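Local coordinates for type III CBASS phage resistance system CD-NTase-associated protein Cap8 (Pseudomonas aeruginosa, PDB 6P8P) that probably acts as a HORMA-domain regulator of a bacterial cGAS-like nucleotidyltransferase in a type III CBASS system that defends against bacteriophage, at residues A48-D53 / M102-P107; Q19-I24 / R41-V46; V25-Q30 / T70-L75; T3-T8 / L91-L96; G112-A117 / I125-L130. The protein carries 2 engineered substitutions. All coordinates share one frame; numbering follows the deposited sequence.

Contact 1 of 5, residues A48-D53 / M102-P107; sequences ASLIAD and MSLPCP. Engineered in segment 102-107: Met102 (natural residue Val). With CA (calcium ion), chain E.
In the hydrophobic core between helix and sheet, beside a calcium site at the subunit interface, Leu50 of helix 44-52 packs onto strand 101-106. Its forked end does the touching. The two methyls fork round the carbonyl oxygen of Pro105: Leu50 CD1 lies 4.0 Å from Leu104 CB, while Leu50 CD2 reaches Cys106 SG at 3.7 Å and Pro107 CD at 4.1 Å. The side chains of Leu50 and Leu104 cross at about a right angle. Pro105 O itself is 3.6 Å from Leu50 CD1, and this buried oxygen has no polar partner in the model. Leucine suits the place because two branches cover several strand residues at once. Just past the helix end, Asp53 binds the calcium ion in bidentate fashion, with OD1 and OD2 each 2.4 Å from the metal, and four waters join in. Asp53 of the second subunit binds the same ion, and Gln110 NE2 steadies Asp53 OD2 by a hydrogen bond. The apolar packing is that of a helix laid on the mixed sheet of this HORMA domain, with a metal site shared between subunits beside it.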
# COMPACT_ATOMS: atom_id res chain seq x y z
N ALA A 48 2.46 -3.68 3.81
CA ALA A 48 2.48 -4.86 2.97
C ALA A 48 3.14 -4.58 1.63
O ALA A 48 3.84 -5.44 1.08
CB ALA A 48 1.05 -5.38 2.79
N SER A 49 2.92 -3.40 1.06
CA SER A 49 3.59 -3.07 -0.19
C SER A 49 5.10 -3.15 -0.05
O SER A 49 5.79 -3.70 -0.92
CB SER A 49 3.18 -1.66 -0.64
OG SER A 49 3.86 -1.23 -1.83
N LEU A 50 5.62 -2.61 1.05
CA LEU A 50 7.06 -2.61 1.28
C LEU A 50 7.59 -4.02 1.52
O LEU A 50 8.68 -4.37 1.08
CB LEU A 50 7.39 -1.72 2.48
CG LEU A 50 7.10 -0.24 2.30
CD1 LEU A 50 7.19 0.48 3.65
CD2 LEU A 50 8.02 0.37 1.27
N ILE A 51 6.84 -4.84 2.25
CA ILE A 51 7.22 -6.23 2.45
C ILE A 51 7.24 -6.97 1.12
O ILE A 51 8.15 -7.75 0.85
CB ILE A 51 6.27 -6.90 3.46
CG1 ILE A 51 6.51 -6.30 4.83
CG2 ILE A 51 6.46 -8.40 3.46
CD1 ILE A 51 5.39 -6.61 5.83
N ALA A 52 6.24 -6.73 0.27
CA ALA A 52 6.21 -7.39 -1.02
C ALA A 52 7.42 -7.01 -1.86
O ALA A 52 7.85 -7.78 -2.73
CB ALA A 52 4.90 -7.05 -1.76
N ASP A 53 7.97 -5.82 -1.66
CA ASP A 53 9.18 -5.37 -2.33
C ASP A 53 10.45 -5.80 -1.60
O ASP A 53 11.54 -5.41 -2.02
CB ASP A 53 9.14 -3.85 -2.51
CG ASP A 53 8.13 -3.42 -3.62
OD1 ASP A 53 7.98 -4.17 -4.60
OD2 ASP A 53 7.50 -2.34 -3.51
N MET A 102 7.69 3.81 14.93
CA MET A 102 8.09 2.73 14.05
C MET A 102 8.70 3.30 12.79
O MET A 102 8.17 4.27 12.22
CB MET A 102 6.90 1.83 13.68
CG MET A 102 6.45 0.91 14.76
SD MET A 102 5.26 -0.25 14.13
CE MET A 102 6.25 -1.15 12.92
N SER A 103 9.80 2.71 12.35
CA SER A 103 10.52 3.16 11.16
C SER A 103 10.55 2.02 10.16
O SER A 103 11.17 0.98 10.41
CB SER A 103 11.94 3.62 11.49
OG SER A 103 12.58 3.96 10.27
N LEU A 104 9.87 2.21 9.05
CA LEU A 104 9.78 1.21 8.00
C LEU A 104 10.83 1.45 6.93
O LEU A 104 10.93 2.58 6.41
CB LEU A 104 8.40 1.26 7.36
CG LEU A 104 7.16 1.22 8.26
CD1 LEU A 104 5.90 1.17 7.42
CD2 LEU A 104 7.20 0.02 9.19
N PRO A 105 11.57 0.41 6.54
CA PRO A 105 12.52 0.56 5.44
C PRO A 105 11.79 0.68 4.11
O PRO A 105 10.78 0.01 3.86
CB PRO A 105 13.37 -0.73 5.52
CG PRO A 105 12.36 -1.76 6.03
CD PRO A 105 11.47 -0.97 7.01
N CYS A 106 12.34 1.52 3.25
CA CYS A 106 11.72 1.81 1.98
C CYS A 106 12.73 2.18 0.92
O CYS A 106 13.62 2.99 1.19
CB CYS A 106 10.72 2.95 2.18
SG CYS A 106 9.85 3.52 0.68
N PRO A 107 12.62 1.62 -0.28
CA PRO A 107 13.53 2.04 -1.35
C PRO A 107 13.41 3.54 -1.58
O PRO A 107 12.32 4.09 -1.59
CB PRO A 107 13.06 1.24 -2.57
CG PRO A 107 12.16 0.18 -2.06
CD PRO A 107 11.59 0.69 -0.76
CA CA E . 6.22 -2.78 -5.50
O HOH W 1 4.84 -3.85 -3.85
O HOH W 2 8.22 -1.60 -6.34
O HOH W 3 4.85 -0.81 -5.11
O HOH W 4 6.69 -4.85 -6.84

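Contact 2 of 5, residues Q19-I24 / R41-V46; sequences QTWDAI and RAVTGV
Trp21 of helix 17-29 meets Thr44 and Val43 where helix 35-42 gives way to helix 44-52. Starting at CB, which points toward the 41-46 segment, the chain runs to CG anti to the backbone N (chi1 -178°), which extends the indole toward that segment. The pyrrole side arrives first: Trp21 CD1 lies 3.3 Å from Thr44 OG1, which sits at the ring edge near its plane. The next atom, NE1, donates a hydrogen bond to Leu40 O, so the indole's one polar group is satisfied at the end of helix 35-42. Farther round, Trp21 CZ2 touches Val43 CG2 at 3.8 Å, and at the far tip CH2 packs on the engineered Met102. Tryptophan fits because its large ring spans from Thr44 to Val43 and Met102 while still offering an N-H to Leu40 O. Thr44 is itself held: its OG1 donates to Arg41 O at 2.7 Å, and the same carbonyl takes the backbone N of Thr44 from the same face. A water donates to both Thr44 OG1 (2.8 Å) and Asp22 OD1 (3.1 Å); a second water gives to Asp22 OD1 and accepts from Arg41 NE at 2.9 Å. Asp22 OD1 and Arg41 NE stay 5.9 Å apart. The chemistry therefore divides in two: a buried indole held by packing and one N-H bond, and an outer seam where the exposed, oppositely charged Asp22 and Arg41 are linked through water rather than by direct contact, so any attraction is probably weak.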
# COMPACT_ATOMS: atom_id res chain seq x y z
N GLN A 19 -0.17 -11.17 5.37
CA GLN A 19 -0.06 -12.09 6.49
C GLN A 19 1.19 -11.81 7.31
O GLN A 19 1.18 -11.97 8.53
CB GLN A 19 -0.06 -13.54 6.00
CG GLN A 19 -1.35 -13.97 5.36
CD GLN A 19 -1.25 -15.32 4.71
OE1 GLN A 19 -0.23 -15.65 4.09
NE2 GLN A 19 -2.32 -16.13 4.82
N THR A 20 2.27 -11.41 6.64
CA THR A 20 3.51 -11.06 7.32
C THR A 20 3.30 -9.83 8.19
O THR A 20 3.63 -9.83 9.37
CB THR A 20 4.60 -10.79 6.29
OG1 THR A 20 4.77 -11.92 5.40
CG2 THR A 20 5.94 -10.47 7.00
N TRP A 21 2.68 -8.79 7.64
CA TRP A 21 2.43 -7.60 8.47
C TRP A 21 1.53 -7.92 9.65
O TRP A 21 1.79 -7.47 10.77
CB TRP A 21 1.79 -6.51 7.64
CG TRP A 21 1.53 -5.24 8.36
CD1 TRP A 21 0.32 -4.66 8.56
CD2 TRP A 21 2.50 -4.39 8.99
NE1 TRP A 21 0.47 -3.47 9.25
CE2 TRP A 21 1.81 -3.30 9.54
CE3 TRP A 21 3.90 -4.44 9.12
CZ2 TRP A 21 2.45 -2.26 10.18
CZ3 TRP A 21 4.54 -3.41 9.80
CH2 TRP A 21 3.82 -2.33 10.32
N ASP A 22 0.47 -8.71 9.43
CA ASP A 22 -0.41 -9.08 10.52
C ASP A 22 0.36 -9.81 11.63
O ASP A 22 0.13 -9.57 12.81
CB ASP A 22 -1.55 -9.96 9.99
CG ASP A 22 -2.66 -9.16 9.33
OD1 ASP A 22 -2.64 -7.92 9.38
OD2 ASP A 22 -3.57 -9.81 8.75
N ALA A 23 1.33 -10.65 11.25
CA ALA A 23 2.11 -11.36 12.28
C ALA A 23 2.97 -10.38 13.06
O ALA A 23 3.14 -10.53 14.28
CB ALA A 23 2.98 -12.46 11.65
N ILE A 24 3.50 -9.36 12.36
CA ILE A 24 4.32 -8.33 13.00
C ILE A 24 3.47 -7.46 13.91
O ILE A 24 3.87 -7.12 15.03
CB ILE A 24 5.03 -7.49 11.92
CG1 ILE A 24 6.08 -8.35 11.21
CG2 ILE A 24 5.67 -6.24 12.53
CD1 ILE A 24 6.65 -7.76 9.93
N ARG A 41 -2.54 -1.25 11.99
CA ARG A 41 -3.45 -1.86 11.03
C ARG A 41 -3.85 -0.86 9.96
O ARG A 41 -4.03 -1.24 8.80
CB ARG A 41 -4.67 -2.43 11.75
CG ARG A 41 -4.39 -3.66 12.60
CD ARG A 41 -5.66 -4.17 13.29
NE ARG A 41 -5.42 -5.42 14.00
CZ ARG A 41 -6.26 -5.96 14.89
NH1 ARG A 41 -7.40 -5.35 15.20
NH2 ARG A 41 -5.95 -7.10 15.50
N ALA A 42 -3.90 0.42 10.29
CA ALA A 42 -4.31 1.42 9.30
C ALA A 42 -3.30 1.57 8.15
O ALA A 42 -3.68 1.97 7.04
CB ALA A 42 -4.52 2.77 9.98
N VAL A 43 -2.02 1.29 8.40
CA VAL A 43 -0.98 1.44 7.39
C VAL A 43 -0.70 0.11 6.68
O VAL A 43 0.32 -0.02 6.01
CB VAL A 43 0.31 2.01 7.98
CG1 VAL A 43 0.08 3.36 8.62
CG2 VAL A 43 0.92 1.01 8.98
N THR A 44 -1.60 -0.86 6.80
CA THR A 44 -1.36 -2.19 6.24
C THR A 44 -1.06 -2.15 4.76
O THR A 44 -0.18 -2.86 4.27
CB THR A 44 -2.57 -3.10 6.50
OG1 THR A 44 -2.69 -3.40 7.89
CG2 THR A 44 -2.47 -4.44 5.73
N GLY A 45 -1.79 -1.32 4.00
CA GLY A 45 -1.54 -1.27 2.57
C GLY A 45 -0.10 -0.87 2.26
O GLY A 45 0.58 -1.49 1.43
N VAL A 46 0.38 0.17 2.93
CA VAL A 46 1.75 0.63 2.71
C VAL A 46 2.74 -0.42 3.20
O VAL A 46 3.71 -0.77 2.52
CB VAL A 46 1.97 1.99 3.40
CG1 VAL A 46 3.42 2.41 3.27
CG2 VAL A 46 1.04 3.04 2.82
O HOH W 5 -3.62 -7.00 12.36
O HOH W 6 -4.35 -5.33 8.99

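Contact 3 of 5, residues V25-Q30 / T70-L75; sequences VELLTQ and TRIYCL
Ile72, on strand 69-75, brings its CD1 methyl against two consecutive leucines near the C-terminal end of helix 17-29. Its CG1 stands anti to the carbonyl carbon and the chain stays extended to CD1 (chi2 165°), which carries the tip well clear of the sheet. The two leucines meet it from different rotamers. Leu27 has CG anti to the backbone N (chi1 -177°), and its CD2 comes tip to tip with Ile72 CD1 at 4.0 Å. Leu28 points less directly at the strand, but with CG anti to its carbonyl carbon (chi1 -67°) the fork swings inward, and Leu28 CD1 reaches Ile72 CD1 at 4.1 Å; its CD2 approaches just as closely. One methyl is thus received by branches of two neighbours. Isoleucine suits the strand here through the length of its CG1-CD1 arm: the backbones lie far apart, with Leu27 CA and Ile72 CA separated by 10.0 Å, and only side-chain ends bridge the distance. Ile24 and Phe9 also pack on Ile72, so the side chain is buried in the core. Such end-to-end packing of aliphatic side chains between helix and sheet is the ordinary packing of an alpha/beta fold, here helix 17-29 lying over the sheet of this HORMA domain.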
# COMPACT_ATOMS: atom_id res chain seq x y z
N VAL A 25 2.27 -7.12 13.48
CA VAL A 25 1.39 -6.34 14.34
C VAL A 25 1.07 -7.10 15.62
O VAL A 25 1.04 -6.53 16.71
CB VAL A 25 0.10 -5.99 13.58
CG1 VAL A 25 -0.90 -5.33 14.53
CG2 VAL A 25 0.40 -5.07 12.38
N GLU A 26 0.81 -8.39 15.50
CA GLU A 26 0.54 -9.17 16.71
C GLU A 26 1.75 -9.22 17.64
O GLU A 26 1.62 -9.08 18.86
CB GLU A 26 0.08 -10.58 16.32
CG GLU A 26 -0.31 -11.44 17.53
CD GLU A 26 -1.49 -10.90 18.31
OE1 GLU A 26 -2.28 -10.11 17.75
OE2 GLU A 26 -1.63 -11.28 19.49
N LEU A 27 2.95 -9.39 17.07
CA LEU A 27 4.17 -9.37 17.88
C LEU A 27 4.28 -8.08 18.67
O LEU A 27 4.62 -8.08 19.86
CB LEU A 27 5.38 -9.52 16.97
CG LEU A 27 6.71 -9.59 17.71
CD1 LEU A 27 7.01 -11.01 18.16
CD2 LEU A 27 7.83 -9.03 16.83
N LEU A 28 3.95 -6.95 18.04
CA LEU A 28 4.19 -5.66 18.65
C LEU A 28 3.07 -5.17 19.55
O LEU A 28 3.33 -4.31 20.39
CB LEU A 28 4.45 -4.61 17.58
CG LEU A 28 5.73 -4.78 16.78
CD1 LEU A 28 5.79 -3.78 15.62
CD2 LEU A 28 6.94 -4.62 17.68
N THR A 29 1.85 -5.71 19.41
CA THR A 29 0.72 -5.22 20.18
C THR A 29 0.21 -6.22 21.19
O THR A 29 -0.45 -5.81 22.15
CB THR A 29 -0.44 -4.80 19.28
OG1 THR A 29 -0.92 -5.91 18.52
CG2 THR A 29 -0.01 -3.67 18.34
N GLN A 30 0.47 -7.51 20.98
CA GLN A 30 0.30 -8.52 22.03
C GLN A 30 -1.15 -8.58 22.50
O GLN A 30 -1.43 -8.65 23.69
CB GLN A 30 1.26 -8.26 23.20
CG GLN A 30 2.73 -8.36 22.83
CD GLN A 30 3.67 -7.92 23.93
OE1 GLN A 30 3.30 -7.13 24.80
NE2 GLN A 30 4.90 -8.44 23.89
N THR A 70 13.16 -2.75 19.03
CA THR A 70 12.94 -4.03 18.36
C THR A 70 13.27 -3.84 16.89
O THR A 70 12.67 -2.97 16.23
CB THR A 70 11.50 -4.52 18.51
OG1 THR A 70 11.15 -4.55 19.89
CG2 THR A 70 11.33 -5.91 17.90
N ARG A 71 14.16 -4.67 16.37
CA ARG A 71 14.48 -4.72 14.95
C ARG A 71 13.82 -5.95 14.33
O ARG A 71 14.04 -7.07 14.81
CB ARG A 71 16.00 -4.79 14.75
CG ARG A 71 16.71 -3.51 15.07
CD ARG A 71 18.24 -3.66 15.00
NE ARG A 71 18.90 -2.38 15.21
CZ ARG A 71 20.21 -2.22 15.32
NH1 ARG A 71 21.01 -3.27 15.25
NH2 ARG A 71 20.72 -1.01 15.51
N ILE A 72 13.02 -5.76 13.28
CA ILE A 72 12.33 -6.89 12.67
C ILE A 72 12.76 -7.03 11.23
O ILE A 72 12.54 -6.12 10.42
CB ILE A 72 10.80 -6.75 12.76
CG1 ILE A 72 10.38 -6.52 14.20
CG2 ILE A 72 10.14 -7.99 12.20
CD1 ILE A 72 8.99 -6.03 14.40
N TYR A 73 13.34 -8.17 10.90
CA TYR A 73 13.69 -8.54 9.55
C TYR A 73 12.68 -9.53 8.99
O TYR A 73 11.97 -10.20 9.72
CB TYR A 73 15.07 -9.17 9.49
CG TYR A 73 16.20 -8.22 9.81
CD1 TYR A 73 16.65 -8.05 11.11
CD2 TYR A 73 16.81 -7.48 8.80
CE1 TYR A 73 17.71 -7.16 11.38
CE2 TYR A 73 17.85 -6.62 9.05
CZ TYR A 73 18.29 -6.46 10.35
OH TYR A 73 19.34 -5.60 10.58
N CYS A 74 12.63 -9.60 7.68
CA CYS A 74 11.81 -10.60 7.00
C CYS A 74 12.68 -11.47 6.11
O CYS A 74 13.62 -10.98 5.50
CB CYS A 74 10.74 -9.93 6.10
SG CYS A 74 9.43 -9.13 7.05
N LEU A 75 12.34 -12.76 6.05
CA LEU A 75 12.96 -13.73 5.17
C LEU A 75 12.07 -13.99 3.96
O LEU A 75 10.84 -14.03 4.09
CB LEU A 75 13.18 -15.04 5.93
CG LEU A 75 14.10 -14.99 7.13
CD1 LEU A 75 13.92 -16.28 7.90
CD2 LEU A 75 15.52 -14.79 6.68

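Contact 4 of 5, residues T3-T8 / L91-L96; sequences TVVSRT and LGFEPL
Leu91 CD2 is the hub of this contact, touched by both Val5 and Arg7 of strand 4-10. Val5 CG2 lies 3.8 Å from Leu91 CD2 and 3.9 Å from Phe93 CZ, meeting the phenyl ring at its edge and in its plane. Valine, a common strand residue, is short enough to put one methyl against both Leu91 and Phe93. Arg7 takes the same leucine in another way: Leu91 CD2 sits over the centre of one face of the guanidinium, 3.6 Å from Arg7 CZ, so the flat group lies as a lid on the methyl while its rim is left for polar bonds. A bend in the arginine chain (chi2 -69°) folds it back to this place. The next shell fixes the lid's rotation. Arg7 NH1 donates to Ser6 O at 3.0 Å with an angle of 161° at the hydrogen; the oxygen lies in the guanidinium plane, although the donor stands above the carbonyl plane. Arg7 NE bonds to Glu89 O and Arg7 NH2 to Val90 O, so three backbone carbonyls grip the group, two of them just ahead of Leu91. The loop is also braced within itself, since Leu91 CB lies over one face of the Phe93 ring, offset toward its rim. Farther out, Phe93 O accepts from Gln30 NE2. The 91-96 loop consequently rests between strand 4-10 at the edge of the sheet, strand 69-75 beside it, where Thr70 touches Phe93, and helix 17-29, whose Leu27 packs on both Arg7 and Leu91.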
# COMPACT_ATOMS: atom_id res chain seq x y z
N THR A 3 18.86 -1.25 25.30
CA THR A 3 18.60 -2.64 24.92
C THR A 3 17.96 -2.70 23.53
O THR A 3 17.03 -1.95 23.23
CB THR A 3 17.67 -3.35 25.92
OG1 THR A 3 18.33 -3.45 27.19
CG2 THR A 3 17.31 -4.75 25.44
N VAL A 4 18.48 -3.59 22.70
CA VAL A 4 17.97 -3.81 21.35
C VAL A 4 17.82 -5.32 21.16
O VAL A 4 18.73 -6.08 21.51
CB VAL A 4 18.89 -3.23 20.25
CG1 VAL A 4 18.26 -3.44 18.87
CG2 VAL A 4 19.15 -1.76 20.51
N VAL A 5 16.67 -5.75 20.64
CA VAL A 5 16.43 -7.16 20.35
C VAL A 5 15.99 -7.23 18.90
O VAL A 5 15.51 -6.25 18.32
CB VAL A 5 15.38 -7.79 21.26
CG1 VAL A 5 15.74 -7.54 22.71
CG2 VAL A 5 14.02 -7.25 20.96
N SER A 6 16.15 -8.40 18.30
CA SER A 6 15.78 -8.55 16.90
C SER A 6 14.88 -9.76 16.72
O SER A 6 14.90 -10.72 17.51
CB SER A 6 17.00 -8.64 15.99
OG SER A 6 17.43 -9.96 15.83
N ARG A 7 14.07 -9.70 15.67
CA ARG A 7 13.20 -10.80 15.29
C ARG A 7 13.28 -10.91 13.77
O ARG A 7 13.68 -9.97 13.08
CB ARG A 7 11.78 -10.56 15.78
CG ARG A 7 11.60 -10.61 17.31
CD ARG A 7 11.78 -12.01 17.84
NE ARG A 7 11.45 -12.16 19.26
CZ ARG A 7 12.29 -11.93 20.26
NH1 ARG A 7 13.51 -11.49 20.02
NH2 ARG A 7 11.88 -12.11 21.51
N THR A 8 12.96 -12.10 13.27
CA THR A 8 13.04 -12.39 11.85
C THR A 8 11.83 -13.23 11.49
O THR A 8 11.69 -14.37 11.96
CB THR A 8 14.34 -13.11 11.48
OG1 THR A 8 15.46 -12.26 11.79
CG2 THR A 8 14.35 -13.44 10.02
N LEU A 91 7.91 -11.27 22.45
CA LEU A 91 8.81 -10.30 23.06
C LEU A 91 8.54 -10.22 24.55
O LEU A 91 7.38 -10.22 24.98
CB LEU A 91 8.60 -8.92 22.41
CG LEU A 91 9.11 -8.83 20.97
CD1 LEU A 91 8.56 -7.56 20.31
CD2 LEU A 91 10.61 -8.83 20.87
N GLY A 92 9.62 -10.14 25.34
CA GLY A 92 9.50 -10.12 26.78
C GLY A 92 9.36 -8.73 27.39
O GLY A 92 9.94 -8.46 28.44
N PHE A 93 8.58 -7.86 26.73
CA PHE A 93 8.32 -6.49 27.16
C PHE A 93 7.18 -5.96 26.29
O PHE A 93 6.81 -6.58 25.28
CB PHE A 93 9.56 -5.61 27.02
CG PHE A 93 10.15 -5.59 25.63
CD1 PHE A 93 11.05 -6.55 25.23
CD2 PHE A 93 9.77 -4.60 24.71
CE1 PHE A 93 11.58 -6.55 23.95
CE2 PHE A 93 10.30 -4.60 23.44
CZ PHE A 93 11.21 -5.57 23.05
N GLU A 94 6.62 -4.81 26.70
CA GLU A 94 5.56 -4.15 25.93
C GLU A 94 6.21 -3.33 24.81
O GLU A 94 6.78 -2.26 25.07
CB GLU A 94 4.71 -3.25 26.83
CG GLU A 94 3.61 -2.48 26.07
CD GLU A 94 2.76 -1.59 26.97
OE1 GLU A 94 2.87 -1.70 28.21
OE2 GLU A 94 1.97 -0.78 26.44
N PRO A 95 6.17 -3.78 23.55
CA PRO A 95 7.09 -3.25 22.55
C PRO A 95 6.73 -1.84 22.04
O PRO A 95 7.57 -1.20 21.40
CB PRO A 95 7.00 -4.28 21.42
CG PRO A 95 6.37 -5.49 21.99
CD PRO A 95 5.45 -4.98 23.06
N LEU A 96 5.52 -1.36 22.29
CA LEU A 96 5.14 -0.00 21.91
C LEU A 96 4.76 0.84 23.14
O LEU A 96 3.98 1.78 23.05
CB LEU A 96 4.01 -0.02 20.90
CG LEU A 96 4.31 -0.74 19.57
CD1 LEU A 96 3.11 -0.67 18.65
CD2 LEU A 96 5.53 -0.17 18.87

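Contact 5 of 5, residues G112-A117 / I125-L130; sequences GWVQSA and IIARDL
Apolar packing centres on Ala127, whose CB points from strand 125-129 into helix 111-119. Val114 CG1 meets Ala127 CB at 3.7 Å; it stands anti to its own backbone N (chi1 167°), which turns this methyl to the strand and leaves CG2 over the centre of the Trp113 ring, 3.5 Å above its plane. Alanine suits the close approach of the backbones, with Gln115 CA only 6.0 Å from Ala127 CA, since it brings just a single methyl to the helix. Leu111 and Leu118 also pack on Ala127. A second, looser touch comes from the aliphatic part of Gln115, whose CG is 4.2 Å from Ala127 CB as the chain stretches past the strand at the exposed margin. As for polar groups, the amide end of Gln115 lies beside Ala127 O, but its orientation in the model is doubtful. Behind the strand, Arg128 points away from the helix and bonds through NH1 to Ser103 OG and through NH2 to Pro60 O. Strand 125-129 runs parallel to strand 101-106 at the edge of the sheet within this chain, and helix 111-119 connects that beta-alpha-beta unit; Val46 of helix 44-52 packs on its Val114 and Ala117, and Leu18 of the second subunit on Ser116 and Ala117.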
# COMPACT_ATOMS: atom_id res chain seq x y z
N GLY A 112 8.75 9.09 -1.60
CA GLY A 112 7.80 10.17 -1.79
C GLY A 112 6.37 9.72 -1.55
O GLY A 112 5.67 10.28 -0.71
N TRP A 113 5.94 8.68 -2.26
CA TRP A 113 4.56 8.24 -2.09
C TRP A 113 4.37 7.55 -0.75
O TRP A 113 3.34 7.73 -0.10
CB TRP A 113 4.13 7.36 -3.27
CG TRP A 113 4.39 5.88 -3.24
CD1 TRP A 113 5.36 5.20 -3.92
CD2 TRP A 113 3.62 4.90 -2.54
NE1 TRP A 113 5.25 3.85 -3.66
CE2 TRP A 113 4.20 3.64 -2.81
CE3 TRP A 113 2.51 4.96 -1.69
CZ2 TRP A 113 3.68 2.46 -2.28
CZ3 TRP A 113 2.01 3.79 -1.19
CH2 TRP A 113 2.60 2.56 -1.46
N VAL A 114 5.37 6.80 -0.30
CA VAL A 114 5.20 6.04 0.94
C VAL A 114 5.07 6.98 2.13
O VAL A 114 4.23 6.77 3.00
CB VAL A 114 6.35 5.05 1.10
CG1 VAL A 114 6.37 4.49 2.51
CG2 VAL A 114 6.19 3.95 0.09
N GLN A 115 5.93 8.00 2.22
CA GLN A 115 5.87 8.89 3.38
C GLN A 115 4.55 9.65 3.40
O GLN A 115 3.95 9.81 4.47
CB GLN A 115 7.07 9.85 3.39
CG GLN A 115 8.39 9.10 3.59
CD GLN A 115 9.59 10.00 3.78
OE1 GLN A 115 10.49 9.73 4.61
NE2 GLN A 115 9.64 11.07 3.02
N SER A 116 4.06 10.07 2.23
CA SER A 116 2.75 10.72 2.17
C SER A 116 1.63 9.78 2.58
O SER A 116 0.70 10.18 3.29
CB SER A 116 2.49 11.27 0.76
OG SER A 116 3.37 12.31 0.46
N ALA A 117 1.66 8.54 2.11
CA ALA A 117 0.64 7.56 2.46
C ALA A 117 0.63 7.29 3.95
O ALA A 117 -0.44 7.11 4.55
CB ALA A 117 0.85 6.27 1.68
N ILE A 125 4.43 6.35 12.81
CA ILE A 125 4.94 5.37 11.86
C ILE A 125 5.50 6.15 10.68
O ILE A 125 4.75 6.85 9.99
CB ILE A 125 3.86 4.38 11.39
CG1 ILE A 125 3.26 3.64 12.57
CG2 ILE A 125 4.46 3.40 10.34
CD1 ILE A 125 1.92 3.01 12.22
N ILE A 126 6.79 6.00 10.43
CA ILE A 126 7.47 6.72 9.37
C ILE A 126 8.27 5.73 8.54
O ILE A 126 8.43 4.56 8.90
CB ILE A 126 8.37 7.84 9.92
CG1 ILE A 126 9.43 7.25 10.86
CG2 ILE A 126 7.53 8.86 10.68
CD1 ILE A 126 10.41 8.29 11.40
N ALA A 127 8.77 6.21 7.40
CA ALA A 127 9.60 5.42 6.51
C ALA A 127 10.95 6.09 6.33
O ALA A 127 11.08 7.31 6.37
CB ALA A 127 8.91 5.24 5.16
N ARG A 128 11.95 5.27 6.09
CA ARG A 128 13.29 5.74 5.81
C ARG A 128 13.88 5.03 4.61
O ARG A 128 13.51 3.89 4.31
CB ARG A 128 14.23 5.53 7.02
CG ARG A 128 14.53 4.08 7.24
CD ARG A 128 15.36 3.84 8.51
NE ARG A 128 15.92 2.48 8.50
CZ ARG A 128 15.26 1.39 8.88
NH1 ARG A 128 14.01 1.49 9.33
NH2 ARG A 128 15.84 0.21 8.79
N ASP A 129 14.81 5.71 3.93
CA ASP A 129 15.67 5.10 2.93
C ASP A 129 16.34 3.86 3.49
O ASP A 129 17.04 3.93 4.50
CB ASP A 129 16.70 6.15 2.49
CG ASP A 129 17.77 5.61 1.55
OD1 ASP A 129 17.80 4.41 1.23
OD2 ASP A 129 18.62 6.43 1.13
N LEU A 130 16.12 2.72 2.84
CA LEU A 130 16.58 1.46 3.40
C LEU A 130 18.10 1.31 3.34
O LEU A 130 18.62 0.32 3.87
CB LEU A 130 15.90 0.27 2.72
CG LEU A 130 16.02 0.08 1.22
CD1 LEU A 130 17.38 -0.42 0.80
CD2 LEU A 130 14.93 -0.91 0.75

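Overall arrangement
From the N terminus, strand 4-10 opens contact 4, the long loop that closes only at 91-96. Two contacts nest inside it: contact 2 shuts first, at 41-46, and contact 3, begun within contact 2 on the same helix 17-29, crosses it and closes at 70-75. Contact 1 starts at 48-53, after contact 2 is complete, and ends at 102-107, crossing contacts 3 and 4. Contact 5 follows last, in series. Contacts 1 and 5 meet through neighbouring strands 101-106 and 125-129, contacts 3 and 4 through strands 69-75 and 4-10. Helix 17-29 joins contacts 2 and 3, helix 44-52 contacts 1 and 2. Helices are thus tied to the sheet, by contact 5 at one edge strand, while contact 4 holds the 91-96 loop to the other.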